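Local coordinates for protein GphF (Cystobacter violaceus, PDB 6MFC) that probably decarboxylates an acyl starter unit at the start of polyketide biosynthesis, using a GNAT acetyltransferase fold repurposed as a lyase, at residues R27-R32 and V71-G76; A44-A49 and V119-R124; S153-Y158 and V206-A211; G196-Y201 and G212-H217. All blocks are in the same frame, centred on the assembly; numbering follows the deposited sequence.

Contacts 1 and 4 lie near the two margins of one mixed sheet of the GNAT type, on opposite sides of the chain's centre, with about 29 Å between their centres. Contact 2 joins the end of helix 36-46 to the loop after strand 111-119. Its centre is about 17 Å from that of contact 3, which it touches where W47 CZ3 packs 3.9 Å from R154 NH1. Contacts 3 and 4 are neighbours: S153 N probably bonds to V213 O (2.6 Å), and A211 packs on I197. Glycerol about 5 Å from the side chain of V119 and pentaethylene glycol about 6 Å from that of R154, probably crystallisation additives, may mark pockets.

Contact 1: residues R27-R32 and V71-G76; sequences RIRHAR and VLLHEG
R29 and V71 make a two-way hydrogen-bonded pair where strand 27-30, outermost in the GNAT sheet, runs antiparallel to strand 70-74. V71 N donates to R29 O over 2.8 Å, and R29 N returns a bond to V71 O over 3.2 Å, so the N-H and C=O of both residues are satisfied within the pair. Two residues along, R27 O accepts from L73 N at 2.8 Å; the return bond from R27 N to L73 O is weak. Between these pairs stand I28 and L72, a non-hydrogen-bonded pair, and the backbone of L72 bonds to G80 of strand 77-87 instead. I28 CG1 rests on L72 CD1 at 3.6 Å, and both side chains also pack on L132 of helix 128-140, which suits two branched aliphatic residues to this face.

R29, V71 and L73 share the other face of the sheet. An arginine serves here because its CG and the flat guanidinium can both lie against V71 CG2 while NH2 reaches D35 in a salt bridge; NH1 makes a weak bond to H30 O. With chi1 at 60°, CG lies between the backbone N and the carbonyl carbon, which brings it 3.7 Å from V71 CG2. The rest of the chain is extended, and the guanidinium ends up flat over that methyl, V71 CG2 standing 3.8 Å from its plane, over the centre.

Contact 2: residues A44-A49 and V119-R124; sequences ARCWPA and VDPAVR
C46, in the last turn of helix 36-46, brings its CA within 6.0 Å of the CA of D120, just where strand 111-119 gives way to a loop without regular structure. C46 SG lies 3.3 Å from V119 O and also touches P121 CD, so a small, weakly polar cysteine meets both a backbone carbonyl and the proline ring. P121 meets the helix end as well: its CG lies 3.4 Å from R45 O, the rigid ring packing against that carbonyl.

The charged part of the contact is the salt bridge between R45 and D120. The arginine chain is bent at chi3 (130°), and NH1 comes to lie 2.6 Å from OD1 and 3.0 Å from OD2 of D120. OD1 of D120 lies at the edge of the guanidinium, near its plane, although the two planar groups are turned 40° against each other. The same OD1 accepts from A122 N at 2.8 Å through its anti lone pair, closing an Asx turn. One carboxylate oxygen thus serves both the turn and the helix. D120 O is gripped too, by V123 N at 3.0 Å and weakly by R124 NE, so the loop is braced from within.

Whether coenzyme A binds here is not established, but by its place between a strand end and helix 128-140 this loop probably corresponds to the one that, in GNAT acetyltransferases, leads into the pyrophosphate-binding motif at the start of the following helix.

Contact 3: residues S153-Y158 and V206-A211; sequences SRCGDY and VDNDGA
N208 grips the backbone of C155 with both ends of its side-chain amide. From CB the chain turns so that CG lies anti to the carbonyl carbon (chi1 -76°), which sets CG 3.4 Å from C155 N. OD1 accepts from C155 N in the carbonyl plane, on a lone pair, at 2.5 Å, a length too short to press at this resolution, and takes a second bond from Y168 OH. ND2 donates to C155 O at 2.7 Å, that oxygen lying 25° out of the amide plane, and adds a weak bond to D205. Asparagine suits the place because its amide offers one acceptor and one donor to the N-H and C=O of a single residue.

The loop after strand 148-153 is thereby tied to the connection between the last two strands of the GNAT sheet. N208 also opens a type I' turn, closed by A211 N donating to N208 O at 2.9 Å; D209 and G210 take the positive phi values such a turn needs.

The R154 side chain crosses that of N208 at about a right angle, its NE in a salt bridge with D205. On the other flank Y158 presents its ring edge to D207 and D209: CD2 lies 3.4 Å from D207 O, and CE2 approaches D209 OD1, an oxygen that R162 holds in a salt bridge. Ring and carboxylate planes stand 77° apart.

Contact 4: residues G196-Y201 and G212-H217; sequences GIISGY and GVIVIH
The C-terminal antiparallel pair of the GNAT fold supplies this contact: I198 and G196 of edge strand 193-198 bond to G212 and I214 of strand 212-218, which is inserted between that edge and strand 148-153. I214 N donates to G196 O at 2.8 Å, and I198 N donates to G212 O at 2.7 Å. The return bond, G212 N to I198 O, is weak and bent, where the edge strand runs into the type II turn from I198 to Y201, in which G200 accepts the positive phi. G212 O also receives the CA-H of I197, with CA at 3.3 Å.

I198 and I214 share one face of the sheet and cross at about a right angle, CD1 to CD1 at 3.7 Å. Each has CG1 beside its own backbone N (chi1 -55° and -62°), so both long branches reach the same spot. I197 and V213 pair on the other face, both meeting Y168 of helix 168-172; beta-branched residues suit such extended backbone.

Glycine suits both G196 and G212. G196 adopts a phi of 130°, at which a CB would press on the preceding carbonyl, and at G212 the Y201 side chain lies close, its CB 3.9 Å from G212 N, while Y201 OH bonds to H98. With backbone groups supplying all the hydrogen bonds across the pair and aliphatic branches the closest side-chain packing, the junction carries no charge between its segments and is suited to the buried position it holds.

Contact 1: residues R27-R32 and V71-G76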
loop_
_atom_site.group_PDB
_atom_site.type_symbol
_atom_site.label_atom_id
_atom_site.label_comp_id
_atom_site.label_asym_id
_atom_site.label_seq_id
_atom_site.Cartn_x
_atom_site.Cartn_y
_atom_site.Cartn_z
ATOM N N ARG A 27 15.072 -7.932 -11.034
ATOM C CA ARG A 27 15.551 -6.605 -11.398
ATOM C C ARG A 27 14.471 -5.587 -11.070
ATOM O O ARG A 27 13.320 -5.747 -11.485
ATOM C CB ARG A 27 15.924 -6.525 -12.882
ATOM C CG ARG A 27 16.153 -5.104 -13.375
ATOM C CD ARG A 27 16.790 -5.076 -14.755
ATOM N NE ARG A 27 16.871 -3.717 -15.285
ATOM C CZ ARG A 27 16.040 -3.218 -16.193
ATOM N NH1 ARG A 27 15.065 -3.969 -16.685
ATOM N NH2 ARG A 27 16.186 -1.969 -16.618
ATOM N N ILE A 28 14.845 -4.548 -10.330
ATOM C CA ILE A 28 13.929 -3.488 -9.926
ATOM C C ILE A 28 14.334 -2.207 -10.639
ATOM O O ILE A 28 15.512 -1.832 -10.636
ATOM C CB ILE A 28 13.924 -3.298 -8.399
ATOM C CG1 ILE A 28 13.223 -4.477 -7.721
ATOM C CG2 ILE A 28 13.257 -1.985 -8.024
ATOM C CD1 ILE A 28 13.163 -4.372 -6.213
ATOM N N ARG A 29 13.359 -1.544 -11.257
ATOM C CA ARG A 29 13.589 -0.291 -11.959
ATOM C C ARG A 29 12.370 0.601 -11.777
ATOM O O ARG A 29 11.311 0.157 -11.329
ATOM C CB ARG A 29 13.871 -0.521 -13.449
ATOM C CG ARG A 29 12.746 -1.223 -14.193
ATOM C CD ARG A 29 12.949 -1.150 -15.698
ATOM N NE ARG A 29 11.878 -1.824 -16.427
ATOM C CZ ARG A 29 10.715 -1.262 -16.738
ATOM N NH1 ARG A 29 10.462 -0.010 -16.380
ATOM N NH2 ARG A 29 9.800 -1.953 -17.404
ATOM N N HIS A 30 12.528 1.875 -12.130
ATOM C CA HIS A 30 11.415 2.809 -12.044
ATOM C C HIS A 30 10.323 2.436 -13.040
ATOM O O HIS A 30 10.588 1.901 -14.121
ATOM C CB HIS A 30 11.888 4.241 -12.308
ATOM C CG HIS A 30 12.524 4.898 -11.124
ATOM N ND1 HIS A 30 11.917 4.952 -9.888
ATOM C CD2 HIS A 30 13.709 5.542 -10.990
ATOM C CE1 HIS A 30 12.704 5.593 -9.040
ATOM N NE2 HIS A 30 13.797 5.962 -9.685
ATOM N N ALA A 31 9.081 2.721 -12.663
ATOM C CA ALA A 31 7.965 2.487 -13.565
ATOM C C ALA A 31 7.977 3.514 -14.690
ATOM O O ALA A 31 8.245 4.699 -14.468
ATOM C CB ALA A 31 6.641 2.549 -12.805
ATOM N N ARG A 32 7.703 3.050 -15.905
ATOM C CA ARG A 32 7.613 3.911 -17.071
ATOM C C ARG A 32 6.199 3.867 -17.638
ATOM O O ARG A 32 5.493 2.868 -17.469
ATOM C CB ARG A 32 8.609 3.490 -18.160
ATOM C CG ARG A 32 10.054 3.387 -17.696
ATOM C CD ARG A 32 10.982 3.103 -18.869
ATOM N NE ARG A 32 10.625 1.874 -19.572
ATOM C CZ ARG A 32 11.306 0.735 -19.484
ATOM N NH1 ARG A 32 12.393 0.665 -18.727
ATOM N NH2 ARG A 32 10.905 -0.333 -20.161
ATOM N N VAL A 71 8.990 -1.163 -10.454
ATOM C CA VAL A 71 8.490 -2.457 -10.891
ATOM C C VAL A 71 9.555 -3.504 -10.603
ATOM O O VAL A 71 10.757 -3.217 -10.613
ATOM C CB VAL A 71 8.109 -2.464 -12.388
ATOM C CG1 VAL A 71 6.934 -1.533 -12.642
ATOM C CG2 VAL A 71 9.303 -2.067 -13.242
ATOM N N LEU A 72 9.105 -4.724 -10.328
ATOM C CA LEU A 72 9.988 -5.861 -10.119
ATOM C C LEU A 72 9.822 -6.833 -11.278
ATOM O O LEU A 72 8.700 -7.239 -11.598
ATOM C CB LEU A 72 9.693 -6.555 -8.787
ATOM C CG LEU A 72 10.442 -7.861 -8.504
ATOM C CD1 LEU A 72 11.938 -7.700 -8.718
ATOM C CD2 LEU A 72 10.161 -8.326 -7.089
ATOM N N LEU A 73 10.937 -7.198 -11.903
ATOM C CA LEU A 73 10.931 -8.052 -13.082
ATOM C C LEU A 73 11.386 -9.457 -12.715
ATOM O O LEU A 73 12.441 -9.634 -12.098
ATOM C CB LEU A 73 11.836 -7.478 -14.173
ATOM C CG LEU A 73 11.478 -6.088 -14.694
ATOM C CD1 LEU A 73 12.401 -5.703 -15.832
ATOM C CD2 LEU A 73 10.032 -6.050 -15.140
ATOM N N HIS A 74 10.588 -10.450 -13.101
ATOM C CA HIS A 74 10.949 -11.853 -12.943
ATOM C C HIS A 74 10.588 -12.577 -14.230
ATOM O O HIS A 74 9.429 -12.543 -14.654
ATOM C CB HIS A 74 10.237 -12.485 -11.744
ATOM C CG HIS A 74 10.634 -13.905 -11.486
ATOM N ND1 HIS A 74 11.879 -14.255 -11.010
ATOM C CD2 HIS A 74 9.951 -15.063 -11.643
ATOM C CE1 HIS A 74 11.946 -15.569 -10.884
ATOM N NE2 HIS A 74 10.789 -16.082 -11.260
ATOM N N GLU A 75 11.581 -13.220 -14.847
ATOM C CA GLU A 75 11.408 -13.886 -16.138
ATOM C C GLU A 75 10.941 -12.897 -17.204
ATOM O O GLU A 75 10.132 -13.225 -18.076
ATOM C CB GLU A 75 10.446 -15.072 -16.027
ATOM C CG GLU A 75 10.821 -16.088 -14.954
ATOM C CD GLU A 75 11.995 -16.961 -15.355
ATOM O OE1 GLU A 75 12.291 -17.044 -16.565
ATOM O OE2 GLU A 75 12.621 -17.566 -14.457
ATOM N N GLY A 76 11.447 -11.667 -17.127
ATOM C CA GLY A 76 11.097 -10.635 -18.081
ATOM C C GLY A 76 9.705 -10.063 -17.943
ATOM O O GLY A 76 9.264 -9.329 -18.831
#

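Contact 2: residues A44-A49 and V119-R124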
loop_
_atom_site.group_PDB
_atom_site.type_symbol
_atom_site.label_atom_id
_atom_site.label_comp_id
_atom_site.label_asym_id
_atom_site.label_seq_id
_atom_site.Cartn_x
_atom_site.Cartn_y
_atom_site.Cartn_z
ATOM N N ALA A 44 -4.996 -6.619 -12.300
ATOM C CA ALA A 44 -6.161 -7.487 -12.428
ATOM C C ALA A 44 -5.944 -8.832 -11.747
ATOM O O ALA A 44 -6.903 -9.441 -11.259
ATOM C CB ALA A 44 -6.511 -7.686 -13.900
ATOM N N ARG A 45 -4.700 -9.314 -11.709
ATOM C CA ARG A 45 -4.404 -10.570 -11.031
ATOM C C ARG A 45 -4.368 -10.410 -9.517
ATOM O O ARG A 45 -4.697 -11.356 -8.793
ATOM C CB ARG A 45 -3.070 -11.136 -11.524
ATOM C CG ARG A 45 -3.098 -11.640 -12.953
ATOM C CD ARG A 45 -1.705 -12.016 -13.433
ATOM N NE ARG A 45 -1.678 -13.344 -14.039
ATOM C CZ ARG A 45 -1.290 -14.446 -13.404
ATOM N NH1 ARG A 45 -0.889 -14.381 -12.142
ATOM N NH2 ARG A 45 -1.300 -15.614 -14.031
ATOM N N CYS A 46 -3.977 -9.236 -9.021
ATOM C CA CYS A 46 -3.828 -9.070 -7.580
ATOM C C CYS A 46 -5.137 -8.695 -6.896
ATOM O O CYS A 46 -5.312 -8.995 -5.709
ATOM C CB CYS A 46 -2.764 -8.017 -7.284
ATOM S SG CYS A 46 -1.113 -8.446 -7.876
ATOM N N TRP A 47 -6.066 -8.063 -7.612
ATOM C CA TRP A 47 -7.271 -7.550 -6.985
ATOM C C TRP A 47 -8.512 -7.954 -7.769
ATOM O O TRP A 47 -8.476 -8.023 -9.004
ATOM C CB TRP A 47 -7.216 -6.021 -6.874
ATOM C CG TRP A 47 -6.041 -5.526 -6.101
ATOM C CD1 TRP A 47 -4.832 -5.142 -6.603
ATOM C CD2 TRP A 47 -5.959 -5.365 -4.683
ATOM N NE1 TRP A 47 -4.002 -4.748 -5.581
ATOM C CE2 TRP A 47 -4.671 -4.876 -4.392
ATOM C CE3 TRP A 47 -6.851 -5.587 -3.629
ATOM C CZ2 TRP A 47 -4.252 -4.604 -3.091
ATOM C CZ3 TRP A 47 -6.435 -5.316 -2.338
ATOM C CH2 TRP A 47 -5.146 -4.830 -2.081
ATOM N N PRO A 48 -9.618 -8.228 -7.082
ATOM C CA PRO A 48 -10.893 -8.410 -7.780
ATOM C C PRO A 48 -11.394 -7.088 -8.339
ATOM O O PRO A 48 -10.944 -6.007 -7.953
ATOM C CB PRO A 48 -11.825 -8.944 -6.688
ATOM C CG PRO A 48 -11.234 -8.431 -5.418
ATOM C CD PRO A 48 -9.747 -8.409 -5.626
ATOM N N ALA A 49 -12.355 -7.197 -9.259
ATOM C CA ALA A 49 -12.832 -6.042 -10.022
ATOM C C ALA A 49 -13.183 -4.824 -9.173
ATOM O O ALA A 49 -12.755 -3.715 -9.532
ATOM C CB ALA A 49 -14.027 -6.469 -10.886
ATOM N N VAL A 119 2.083 -7.764 -5.748
ATOM C CA VAL A 119 2.946 -8.862 -6.155
ATOM C C VAL A 119 2.057 -9.943 -6.752
ATOM O O VAL A 119 1.015 -10.277 -6.178
ATOM C CB VAL A 119 3.771 -9.420 -4.980
ATOM C CG1 VAL A 119 4.702 -10.520 -5.466
ATOM C CG2 VAL A 119 4.559 -8.306 -4.307
ATOM N N ASP A 120 2.461 -10.470 -7.905
ATOM C CA ASP A 120 1.639 -11.441 -8.615
ATOM C C ASP A 120 1.360 -12.642 -7.717
ATOM O O ASP A 120 2.286 -13.158 -7.075
ATOM C CB ASP A 120 2.336 -11.884 -9.902
ATOM C CG ASP A 120 1.414 -12.651 -10.837
ATOM O OD1 ASP A 120 0.891 -13.712 -10.438
ATOM O OD2 ASP A 120 1.210 -12.188 -11.979
ATOM N N PRO A 121 0.109 -13.101 -7.625
ATOM C CA PRO A 121 -0.193 -14.250 -6.753
ATOM C C PRO A 121 0.551 -15.520 -7.127
ATOM O O PRO A 121 0.659 -16.423 -6.288
ATOM C CB PRO A 121 -1.709 -14.424 -6.915
ATOM C CG PRO A 121 -2.200 -13.078 -7.339
ATOM C CD PRO A 121 -1.110 -12.504 -8.196
ATOM N N ALA A 122 1.065 -15.626 -8.352
ATOM C CA ALA A 122 1.804 -16.811 -8.764
ATOM C C ALA A 122 3.249 -16.814 -8.282
ATOM O O ALA A 122 3.925 -17.839 -8.417
ATOM C CB ALA A 122 1.775 -16.946 -10.288
ATOM N N VAL A 123 3.737 -15.705 -7.725
ATOM C CA VAL A 123 5.125 -15.613 -7.285
ATOM C C VAL A 123 5.170 -15.271 -5.801
ATOM O O VAL A 123 6.018 -14.489 -5.358
ATOM C CB VAL A 123 5.903 -14.572 -8.112
ATOM C CG1 VAL A 123 7.380 -14.931 -8.170
ATOM C CG2 VAL A 123 5.324 -14.453 -9.513
ATOM N N ARG A 124 4.259 -15.855 -5.019
ATOM C CA ARG A 124 4.227 -15.566 -3.589
ATOM C C ARG A 124 5.325 -16.300 -2.832
ATOM O O ARG A 124 5.825 -15.787 -1.824
ATOM C CB ARG A 124 2.856 -15.920 -3.005
ATOM C CG ARG A 124 1.716 -15.065 -3.533
ATOM C CD ARG A 124 2.074 -13.586 -3.490
ATOM N NE ARG A 124 1.002 -12.749 -4.018
ATOM C CZ ARG A 124 0.205 -11.991 -3.273
ATOM N NH1 ARG A 124 0.362 -11.954 -1.955
ATOM N NH2 ARG A 124 -0.745 -11.263 -3.844
#

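Contact 3: residues S153-Y158 and V206-A211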
loop_
_atom_site.group_PDB
_atom_site.type_symbol
_atom_site.label_atom_id
_atom_site.label_comp_id
_atom_site.label_asym_id
_atom_site.label_seq_id
_atom_site.Cartn_x
_atom_site.Cartn_y
_atom_site.Cartn_z
ATOM N N SER A 153 -3.338 0.715 4.975
ATOM C CA SER A 153 -3.399 -0.717 4.720
ATOM C C SER A 153 -4.838 -1.207 4.886
ATOM O O SER A 153 -5.786 -0.421 4.965
ATOM C CB SER A 153 -2.428 -1.456 5.637
ATOM O OG SER A 153 -2.476 -2.854 5.416
ATOM N N ARG A 154 -5.016 -2.525 4.942
ATOM C CA ARG A 154 -6.336 -3.123 5.063
ATOM C C ARG A 154 -6.190 -4.496 5.709
ATOM O O ARG A 154 -5.080 -4.968 5.970
ATOM C CB ARG A 154 -7.029 -3.204 3.697
ATOM C CG ARG A 154 -6.252 -3.987 2.650
ATOM C CD ARG A 154 -6.987 -4.015 1.318
ATOM N NE ARG A 154 -8.329 -4.577 1.442
ATOM C CZ ARG A 154 -8.612 -5.869 1.317
ATOM N NH1 ARG A 154 -7.646 -6.741 1.064
ATOM N NH2 ARG A 154 -9.863 -6.290 1.444
ATOM N N CYS A 155 -7.326 -5.134 5.973
ATOM C CA CYS A 155 -7.367 -6.456 6.584
ATOM C C CYS A 155 -7.915 -7.457 5.577
ATOM O O CYS A 155 -8.932 -7.197 4.926
ATOM C CB CYS A 155 -8.221 -6.450 7.854
ATOM S SG CYS A 155 -7.502 -5.516 9.221
ATOM N N GLY A 156 -7.240 -8.599 5.456
ATOM C CA GLY A 156 -7.625 -9.604 4.487
ATOM C C GLY A 156 -8.530 -10.689 5.035
ATOM O O GLY A 156 -9.190 -11.393 4.265
ATOM N N ASP A 157 -8.574 -10.841 6.357
ATOM C CA ASP A 157 -9.369 -11.877 7.007
ATOM C C ASP A 157 -10.132 -11.302 8.193
ATOM O O ASP A 157 -10.120 -11.845 9.300
ATOM C CB ASP A 157 -8.486 -13.044 7.442
ATOM C CG ASP A 157 -9.288 -14.269 7.838
ATOM O OD1 ASP A 157 -10.494 -14.323 7.518
ATOM O OD2 ASP A 157 -8.711 -15.173 8.476
ATOM N N TYR A 158 -10.806 -10.176 7.979
ATOM C CA TYR A 158 -11.656 -9.616 9.021
ATOM C C TYR A 158 -13.049 -10.248 9.048
ATOM O O TYR A 158 -13.574 -10.486 10.144
ATOM C CB TYR A 158 -11.788 -8.098 8.880
ATOM C CG TYR A 158 -12.781 -7.521 9.864
ATOM C CD1 TYR A 158 -12.539 -7.574 11.230
ATOM C CD2 TYR A 158 -13.971 -6.948 9.432
ATOM C CE1 TYR A 158 -13.443 -7.065 12.138
ATOM C CE2 TYR A 158 -14.883 -6.434 10.335
ATOM C CZ TYR A 158 -14.612 -6.495 11.687
ATOM O OH TYR A 158 -15.512 -5.987 12.595
ATOM N N VAL A 206 -15.698 -3.902 1.365
ATOM C CA VAL A 206 -16.686 -4.369 2.334
ATOM C C VAL A 206 -16.051 -5.285 3.374
ATOM O O VAL A 206 -16.488 -5.315 4.532
ATOM C CB VAL A 206 -17.851 -5.066 1.608
ATOM C CG1 VAL A 206 -18.981 -5.371 2.578
ATOM C CG2 VAL A 206 -18.345 -4.208 0.458
ATOM N N ASP A 207 -15.018 -6.044 2.994
ATOM C CA ASP A 207 -14.362 -6.926 3.952
ATOM C C ASP A 207 -13.671 -6.153 5.070
ATOM O O ASP A 207 -13.325 -6.748 6.095
ATOM C CB ASP A 207 -13.355 -7.827 3.237
ATOM C CG ASP A 207 -14.023 -8.855 2.346
ATOM O OD1 ASP A 207 -15.157 -9.274 2.663
ATOM O OD2 ASP A 207 -13.413 -9.249 1.330
ATOM N N ASN A 208 -13.461 -4.851 4.894
ATOM C CA ASN A 208 -12.931 -3.985 5.938
ATOM C C ASN A 208 -13.976 -3.013 6.467
ATOM O O ASN A 208 -13.621 -2.067 7.179
ATOM C CB ASN A 208 -11.712 -3.219 5.420
ATOM C CG ASN A 208 -10.470 -4.083 5.355
ATOM O OD1 ASN A 208 -9.558 -3.937 6.169
ATOM N ND2 ASN A 208 -10.430 -4.999 4.392
ATOM N N ASP A 209 -15.251 -3.227 6.139
ATOM C CA ASP A 209 -16.331 -2.319 6.528
ATOM C C ASP A 209 -16.038 -0.897 6.058
ATOM O O ASP A 209 -16.343 0.085 6.738
ATOM C CB ASP A 209 -16.572 -2.369 8.039
ATOM C CG ASP A 209 -17.214 -3.669 8.483
ATOM O OD1 ASP A 209 -16.646 -4.744 8.194
ATOM O OD2 ASP A 209 -18.283 -3.618 9.126
ATOM N N GLY A 210 -15.431 -0.791 4.878
ATOM C CA GLY A 210 -15.056 0.486 4.311
ATOM C C GLY A 210 -13.926 1.201 5.013
ATOM O O GLY A 210 -13.573 2.311 4.600
ATOM N N ALA A 211 -13.341 0.609 6.049
ATOM C CA ALA A 211 -12.332 1.296 6.834
ATOM C C ALA A 211 -10.955 1.167 6.189
ATOM O O ALA A 211 -10.754 0.439 5.213
ATOM C CB ALA A 211 -12.300 0.750 8.261
#

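Contact 4: residues G196-Y201 and G212-H217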
loop_
_atom_site.group_PDB
_atom_site.type_symbol
_atom_site.label_atom_id
_atom_site.label_comp_id
_atom_site.label_asym_id
_atom_site.label_seq_id
_atom_site.Cartn_x
_atom_site.Cartn_y
_atom_site.Cartn_z
ATOM N N GLY A 196 -3.891 4.778 13.222
ATOM C CA GLY A 196 -5.302 5.099 13.294
ATOM C C GLY A 196 -6.095 4.418 12.197
ATOM O O GLY A 196 -5.554 3.809 11.275
ATOM N N ILE A 197 -7.413 4.539 12.321
ATOM C CA ILE A 197 -8.361 3.945 11.387
ATOM C C ILE A 197 -9.162 5.062 10.735
ATOM O O ILE A 197 -9.697 5.935 11.428
ATOM C CB ILE A 197 -9.294 2.944 12.090
ATOM C CG1 ILE A 197 -8.476 1.910 12.865
ATOM C CG2 ILE A 197 -10.197 2.260 11.080
ATOM C CD1 ILE A 197 -9.314 0.973 13.703
ATOM N N ILE A 198 -9.245 5.032 9.410
ATOM C CA ILE A 198 -10.018 5.999 8.639
ATOM C C ILE A 198 -11.368 5.367 8.330
ATOM O O ILE A 198 -11.458 4.428 7.532
ATOM C CB ILE A 198 -9.289 6.407 7.351
ATOM C CG1 ILE A 198 -7.885 6.918 7.667
ATOM C CG2 ILE A 198 -10.085 7.461 6.602
ATOM C CD1 ILE A 198 -7.034 7.133 6.438
ATOM N N SER A 199 -12.424 5.874 8.961
ATOM C CA SER A 199 -13.761 5.356 8.708
ATOM C C SER A 199 -14.230 5.769 7.319
ATOM O O SER A 199 -14.084 6.929 6.922
ATOM C CB SER A 199 -14.738 5.859 9.771
ATOM O OG SER A 199 -14.410 5.347 11.050
ATOM N N GLY A 200 -14.793 4.816 6.581
ATOM C CA GLY A 200 -15.272 5.100 5.239
ATOM C C GLY A 200 -14.180 5.455 4.256
ATOM O O GLY A 200 -14.445 6.152 3.271
ATOM N N TYR A 201 -12.952 4.994 4.500
ATOM C CA TYR A 201 -11.845 5.298 3.597
ATOM C C TYR A 201 -12.098 4.738 2.203
ATOM O O TYR A 201 -11.811 5.400 1.199
ATOM C CB TYR A 201 -10.541 4.744 4.170
ATOM C CG TYR A 201 -9.376 4.753 3.203
ATOM C CD1 TYR A 201 -8.558 5.867 3.081
ATOM C CD2 TYR A 201 -9.084 3.639 2.423
ATOM C CE1 TYR A 201 -7.491 5.878 2.202
ATOM C CE2 TYR A 201 -8.022 3.642 1.541
ATOM C CZ TYR A 201 -7.227 4.764 1.435
ATOM O OH TYR A 201 -6.165 4.770 0.558
ATOM N N GLY A 212 -9.998 1.897 6.756
ATOM C CA GLY A 212 -8.614 1.829 6.334
ATOM C C GLY A 212 -7.670 2.063 7.495
ATOM O O GLY A 212 -7.890 2.969 8.306
ATOM N N VAL A 213 -6.617 1.260 7.591
ATOM C CA VAL A 213 -5.692 1.302 8.717
ATOM C C VAL A 213 -4.437 2.052 8.292
ATOM O O VAL A 213 -3.785 1.681 7.310
ATOM C CB VAL A 213 -5.349 -0.112 9.213
ATOM C CG1 VAL A 213 -4.282 -0.052 10.296
ATOM C CG2 VAL A 213 -6.601 -0.802 9.729
ATOM N N ILE A 214 -4.098 3.100 9.036
ATOM C CA ILE A 214 -2.898 3.884 8.761
ATOM C C ILE A 214 -1.700 3.195 9.403
ATOM O O ILE A 214 -1.657 3.009 10.624
ATOM C CB ILE A 214 -3.046 5.322 9.277
ATOM C CG1 ILE A 214 -4.199 6.032 8.569
ATOM C CG2 ILE A 214 -1.746 6.092 9.089
ATOM C CD1 ILE A 214 -4.429 7.445 9.054
ATOM N N VAL A 215 -0.727 2.812 8.582
ATOM C CA VAL A 215 0.539 2.266 9.055
ATOM C C VAL A 215 1.620 3.311 8.825
ATOM O O VAL A 215 1.579 4.072 7.852
ATOM C CB VAL A 215 0.891 0.935 8.354
ATOM C CG1 VAL A 215 -0.157 -0.120 8.667
ATOM C CG2 VAL A 215 1.011 1.131 6.853
ATOM N N ILE A 216 2.587 3.362 9.739
ATOM C CA ILE A 216 3.658 4.352 9.691
ATOM C C ILE A 216 4.989 3.633 9.849
ATOM O O ILE A 216 5.227 2.981 10.874
ATOM C CB ILE A 216 3.500 5.433 10.775
ATOM C CG1 ILE A 216 2.170 6.171 10.610
ATOM C CG2 ILE A 216 4.661 6.412 10.717
ATOM C CD1 ILE A 216 1.937 7.237 11.655
ATOM N N HIS A 217 5.852 3.752 8.842
ATOM C CA HIS A 217 7.210 3.211 8.892
ATOM C C HIS A 217 8.156 4.357 9.229
ATOM O O HIS A 217 8.580 5.106 8.345
ATOM C CB HIS A 217 7.598 2.555 7.570
ATOM C CG HIS A 217 6.899 1.260 7.296
ATOM N ND1 HIS A 217 7.416 0.040 7.677
ATOM C CD2 HIS A 217 5.735 0.993 6.660
ATOM C CE1 HIS A 217 6.595 -0.922 7.294
ATOM N NE2 HIS A 217 5.567 -0.370 6.676
#